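PDB 6EU8: putative heme binding protein from Tannerella forsythia, which probably binds heme as a member of the HmuY-like family, with heme-binding properties that differ from those of Porphyromonas gingivalis HmuY. Local coordinates for residues Ile17-Tyr22 against Ile71-Phe76; Val28-Gly33 against Phe189-Gln194. One frame throughout, in Å; residues are numbered along the deposited sequence.

I17 and I73 of contact 1 meet V28 and F189 of contact 2 where the large sheet packs on the four-stranded one. The contact centres lie about 16 Å apart, and the segments alternate along the sequence: 17-22, 28-33, 71-76, 189-194. Segment 17-22 leaves the end of strand 11-18, and 189-194 lies on its antiparallel neighbour 184-194; strands 24-28 and 71-74 pair in the four-stranded sheet. I17 packs on V28, and both I17 and I73 touch F189, while I71 O probably accepts a hydrogen bond from V28 N. Together these pairs tie the smaller sheet to the large one. Contact 1 adds polar and stacking interactions; contact 2 seats a turn on the far end of strand 184-194.

Contact 1. Residues Ile17-Tyr22 against Ile71-Phe76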
# COMPACT_ATOMS: atom_id res chain seq x y z
N ILE A 17 -2.97 -2.55 9.94
CA ILE A 17 -2.85 -1.12 9.59
C ILE A 17 -4.24 -0.50 9.35
O ILE A 17 -5.02 -0.97 8.52
CB ILE A 17 -1.97 -0.90 8.32
CG1 ILE A 17 -0.58 -1.55 8.47
CG2 ILE A 17 -1.89 0.58 7.95
CD1 ILE A 17 0.28 -0.97 9.58
N ASP A 18 -4.52 0.61 10.04
CA ASP A 18 -5.73 1.38 9.80
C ASP A 18 -5.52 2.32 8.62
O ASP A 18 -5.02 3.44 8.79
CB ASP A 18 -6.14 2.15 11.05
CG ASP A 18 -7.40 2.98 10.86
OD1 ASP A 18 -7.95 3.07 9.75
OD2 ASP A 18 -7.82 3.59 11.88
N ALA A 19 -5.91 1.85 7.43
CA ALA A 19 -5.82 2.64 6.18
C ALA A 19 -7.22 3.07 5.71
O ALA A 19 -7.46 3.24 4.53
CB ALA A 19 -5.10 1.83 5.10
N THR A 20 -8.13 3.32 6.66
CA THR A 20 -9.51 3.69 6.31
C THR A 20 -9.67 5.08 5.69
O THR A 20 -10.62 5.30 4.94
CB THR A 20 -10.45 3.60 7.56
OG1 THR A 20 -9.97 4.46 8.60
CG2 THR A 20 -10.57 2.17 8.02
N LYS A 21 -8.78 6.02 5.99
CA LYS A 21 -8.94 7.41 5.52
C LYS A 21 -8.41 7.63 4.10
O LYS A 21 -7.25 7.28 3.81
CB LYS A 21 -8.25 8.38 6.47
CG LYS A 21 -8.87 8.36 7.87
CD LYS A 21 -8.55 9.55 8.75
CE LYS A 21 -9.53 9.59 9.92
NZ LYS A 21 -9.23 10.62 10.95
N TYR A 22 -9.23 8.22 3.23
CA TYR A 22 -8.79 8.58 1.86
C TYR A 22 -7.63 9.62 1.82
O TYR A 22 -6.84 9.64 0.84
CB TYR A 22 -10.00 9.02 1.01
CG TYR A 22 -10.96 7.88 0.66
CD1 TYR A 22 -10.79 7.10 -0.46
CD2 TYR A 22 -12.07 7.63 1.47
CE1 TYR A 22 -11.65 6.06 -0.77
CE2 TYR A 22 -12.94 6.60 1.17
CZ TYR A 22 -12.75 5.82 0.05
OH TYR A 22 -13.62 4.78 -0.25
N ILE A 71 7.22 -0.37 2.98
CA ILE A 71 5.95 -0.30 2.23
C ILE A 71 5.04 0.76 2.84
O ILE A 71 5.23 1.17 3.98
CB ILE A 71 5.20 -1.67 2.16
CG1 ILE A 71 4.72 -2.15 3.52
CG2 ILE A 71 6.07 -2.75 1.48
CD1 ILE A 71 3.75 -3.32 3.42
N ALA A 72 4.09 1.27 2.05
CA ALA A 72 3.07 2.23 2.51
C ALA A 72 1.71 1.89 1.93
O ALA A 72 1.62 1.38 0.81
CB ALA A 72 3.46 3.65 2.17
N ILE A 73 0.68 2.18 2.72
CA ILE A 73 -0.68 1.74 2.45
C ILE A 73 -1.64 2.95 2.51
O ILE A 73 -1.62 3.74 3.46
CB ILE A 73 -1.12 0.63 3.45
CG1 ILE A 73 -0.11 -0.55 3.44
CG2 ILE A 73 -2.55 0.13 3.14
CD1 ILE A 73 -0.47 -1.65 4.43
N HIS A 74 -2.49 3.08 1.46
CA HIS A 74 -3.56 4.08 1.38
C HIS A 74 -4.79 3.31 0.92
O HIS A 74 -4.81 2.84 -0.19
CB HIS A 74 -3.23 5.18 0.36
CG HIS A 74 -4.43 5.94 -0.15
ND1 HIS A 74 -5.18 5.53 -1.23
CD2 HIS A 74 -4.99 7.11 0.27
CE1 HIS A 74 -6.15 6.39 -1.45
NE2 HIS A 74 -6.05 7.36 -0.56
N ARG A 75 -5.84 3.22 1.76
CA ARG A 75 -6.97 2.34 1.43
C ARG A 75 -6.43 0.95 1.00
O ARG A 75 -5.74 0.36 1.82
CB ARG A 75 -7.87 2.99 0.39
CG ARG A 75 -8.53 4.30 0.82
CD ARG A 75 -9.70 4.16 1.84
NE ARG A 75 -10.70 3.19 1.40
CZ ARG A 75 -11.80 2.86 2.09
NH1 ARG A 75 -12.05 3.39 3.26
NH2 ARG A 75 -12.63 1.94 1.60
N PHE A 76 -6.73 0.44 -0.20
CA PHE A 76 -6.17 -0.86 -0.64
C PHE A 76 -4.99 -0.70 -1.60
O PHE A 76 -4.48 -1.70 -2.15
CB PHE A 76 -7.25 -1.78 -1.22
CG PHE A 76 -8.35 -2.19 -0.24
CD1 PHE A 76 -8.14 -2.25 1.15
CD2 PHE A 76 -9.61 -2.51 -0.74
CE1 PHE A 76 -9.16 -2.64 2.01
CE2 PHE A 76 -10.64 -2.90 0.15
CZ PHE A 76 -10.41 -2.96 1.48
O HOH W 1 -5.18 5.37 4.02
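The guanidinium of R75 lies flat on one face of the Y22 ring, planes 8° apart and centres 4.4 Å apart, the Y22 OH lying over the guanidinium toward its rim. R75 CD sits above the middle of the Y22 ring in a CH-pi contact, 3.8 Å from the centroid. The guanidinium edge is used as well: R75 NH1 gives T20 O a fairly straight hydrogen bond of 2.9 Å, with the carbonyl oxygen in the guanidinium plane. Stack and edge bond together fix the rotation of the group. Bends at chi2 (-74°) and chi3 (-51°) fold the R75 chain back over the tyrosine instead of letting it extend. At the edge of the H74 imidazole, Y22 O lies in the ring plane, but the 2.8 Å bond it accepts from H74 NE2 is bent; R75 CG lies over one face of this ring. R75 N, which also gives a weak bond to A19 O, donates to a water lying 2.8 Å from K21 O. As the chain leaves strand 11-18, D18 OD1 accepts from T20 N in an Asx turn and also from T20 OG1. Deeper in, A19 CB rests 3.6 Å from I73 CG2, and I17 CG1 touches I73 CD1. D77 binds H74 ND1, so both ring nitrogens are engaged, and R75 NH2 holds a malonate ion, probably from the crystallisation liquor. The 17-22 segment thus leaves strand 11-18, paired with strand 184-194, and turns across the end of strand 71-74, which is flanked by strands 24-28 and 77-80.

Contact 2. Residues Val28-Gly33 against Phe189-Gln194; sequences VNLETG and FNYEFQ
L30 plugs into a row of three aromatic rings, F189, Y191 and F193, carried at every second position on one face of strand 184-194; its own turn, built on an Asx motif at N29, belongs to the loop between strands 24-28 and 35-39, which is thereby set against the large sheet. The apolar part centres on one methyl. L30 CD2 stands over the middle of the Y191 ring, 3.6 Å from the centroid in a CH-pi contact, and meets F189 CE2 at the edge of that ring. L30 C and the E31 backbone pass over one face of F193, L30 CB touches F193 CD1, and E31 CB comes within 3.6 Å of F193 CE2. L30 also packs on A170 of strand 169-178, and H70 meets the F193 ring.

The polar part begins inside the turn. N29 OD1 accepts from T32 N at 2.9 Å, the donor standing above the amide carbonyl plane, and more weakly from E31 N; G33 N returns a weak bond to N29 O. Across the contact there is one hydrogen bond: Y191 OH donates to L30 O over 2.9 Å, so the tyrosine whose face supports the leucine methyl also grips that residue's carbonyl oxygen.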
# COMPACT_ATOMS: atom_id res chain seq x y z
N VAL A 28 5.37 1.95 6.69
CA VAL A 28 5.64 0.76 7.54
C VAL A 28 7.10 0.29 7.41
O VAL A 28 7.57 -0.01 6.32
CB VAL A 28 4.72 -0.44 7.17
CG1 VAL A 28 4.91 -1.64 8.12
CG2 VAL A 28 3.25 -0.03 7.13
N ASN A 29 7.79 0.21 8.57
CA ASN A 29 9.12 -0.39 8.69
C ASN A 29 8.97 -1.85 9.12
O ASN A 29 8.52 -2.12 10.25
CB ASN A 29 9.93 0.38 9.75
CG ASN A 29 11.39 -0.02 9.78
OD1 ASN A 29 11.72 -1.20 9.76
ND2 ASN A 29 12.28 0.97 9.81
N LEU A 30 9.25 -2.76 8.21
CA LEU A 30 9.13 -4.21 8.45
C LEU A 30 10.25 -4.77 9.32
O LEU A 30 10.07 -5.83 9.94
CB LEU A 30 9.06 -4.95 7.13
CG LEU A 30 7.89 -4.58 6.21
CD1 LEU A 30 8.10 -5.16 4.82
CD2 LEU A 30 6.57 -5.06 6.83
N GLU A 31 11.39 -4.07 9.38
CA GLU A 31 12.52 -4.52 10.20
C GLU A 31 12.21 -4.26 11.68
O GLU A 31 12.36 -5.15 12.51
CB GLU A 31 13.85 -3.85 9.78
CG GLU A 31 15.08 -4.37 10.56
CD GLU A 31 16.43 -4.03 9.94
OE1 GLU A 31 16.53 -3.24 8.97
OE2 GLU A 31 17.43 -4.59 10.44
N THR A 32 11.75 -3.05 11.99
CA THR A 32 11.49 -2.60 13.36
C THR A 32 10.03 -2.68 13.82
O THR A 32 9.76 -2.63 15.02
CB THR A 32 11.90 -1.13 13.54
OG1 THR A 32 11.09 -0.28 12.71
CG2 THR A 32 13.37 -0.93 13.20
N GLY A 33 9.09 -2.75 12.88
CA GLY A 33 7.67 -2.66 13.20
C GLY A 33 7.08 -1.27 13.39
O GLY A 33 5.87 -1.15 13.63
N PHE A 189 -1.54 -8.35 7.51
CA PHE A 189 -0.68 -9.26 6.79
C PHE A 189 0.33 -9.90 7.72
O PHE A 189 0.68 -9.32 8.75
CB PHE A 189 0.07 -8.53 5.64
CG PHE A 189 0.74 -7.24 6.06
CD1 PHE A 189 0.03 -6.05 6.10
CD2 PHE A 189 2.09 -7.22 6.43
CE1 PHE A 189 0.65 -4.86 6.52
CE2 PHE A 189 2.71 -6.04 6.83
CZ PHE A 189 2.00 -4.86 6.87
N ASN A 190 0.76 -11.10 7.34
CA ASN A 190 1.89 -11.78 7.97
C ASN A 190 3.09 -11.57 7.06
O ASN A 190 2.94 -11.47 5.84
CB ASN A 190 1.58 -13.28 8.11
CG ASN A 190 0.39 -13.56 9.01
OD1 ASN A 190 0.04 -12.76 9.87
ND2 ASN A 190 -0.24 -14.72 8.80
N TYR A 191 4.30 -11.47 7.62
CA TYR A 191 5.49 -11.38 6.79
C TYR A 191 6.75 -12.06 7.38
O TYR A 191 6.81 -12.27 8.58
CB TYR A 191 5.82 -9.90 6.42
CG TYR A 191 6.20 -9.03 7.57
CD1 TYR A 191 5.25 -8.37 8.34
CD2 TYR A 191 7.55 -8.86 7.91
CE1 TYR A 191 5.63 -7.53 9.39
CE2 TYR A 191 7.92 -8.06 8.95
CZ TYR A 191 6.98 -7.39 9.67
OH TYR A 191 7.36 -6.58 10.71
N GLU A 192 7.70 -12.34 6.51
CA GLU A 192 9.06 -12.81 6.91
C GLU A 192 10.08 -11.90 6.18
O GLU A 192 10.23 -11.97 4.96
CB GLU A 192 9.24 -14.30 6.57
CG GLU A 192 8.20 -15.20 7.24
CD GLU A 192 8.52 -16.69 7.19
OE1 GLU A 192 9.40 -17.11 6.42
OE2 GLU A 192 7.84 -17.46 7.93
N PHE A 193 10.76 -11.04 6.95
CA PHE A 193 11.70 -10.02 6.43
C PHE A 193 13.14 -10.48 6.67
O PHE A 193 13.46 -10.81 7.80
CB PHE A 193 11.46 -8.70 7.16
CG PHE A 193 12.40 -7.58 6.78
CD1 PHE A 193 12.13 -6.73 5.72
CD2 PHE A 193 13.55 -7.35 7.53
CE1 PHE A 193 12.98 -5.69 5.37
CE2 PHE A 193 14.40 -6.32 7.20
CZ PHE A 193 14.13 -5.49 6.11
N GLN A 194 13.96 -10.46 5.61
CA GLN A 194 15.41 -10.76 5.71
C GLN A 194 16.24 -9.44 5.72
O GLN A 194 16.42 -8.86 4.65
CB GLN A 194 15.83 -11.64 4.53
CG GLN A 194 17.33 -12.00 4.53
CD GLN A 194 17.78 -12.65 5.82
OE1 GLN A 194 17.39 -13.78 6.13
NE2 GLN A 194 18.58 -11.93 6.62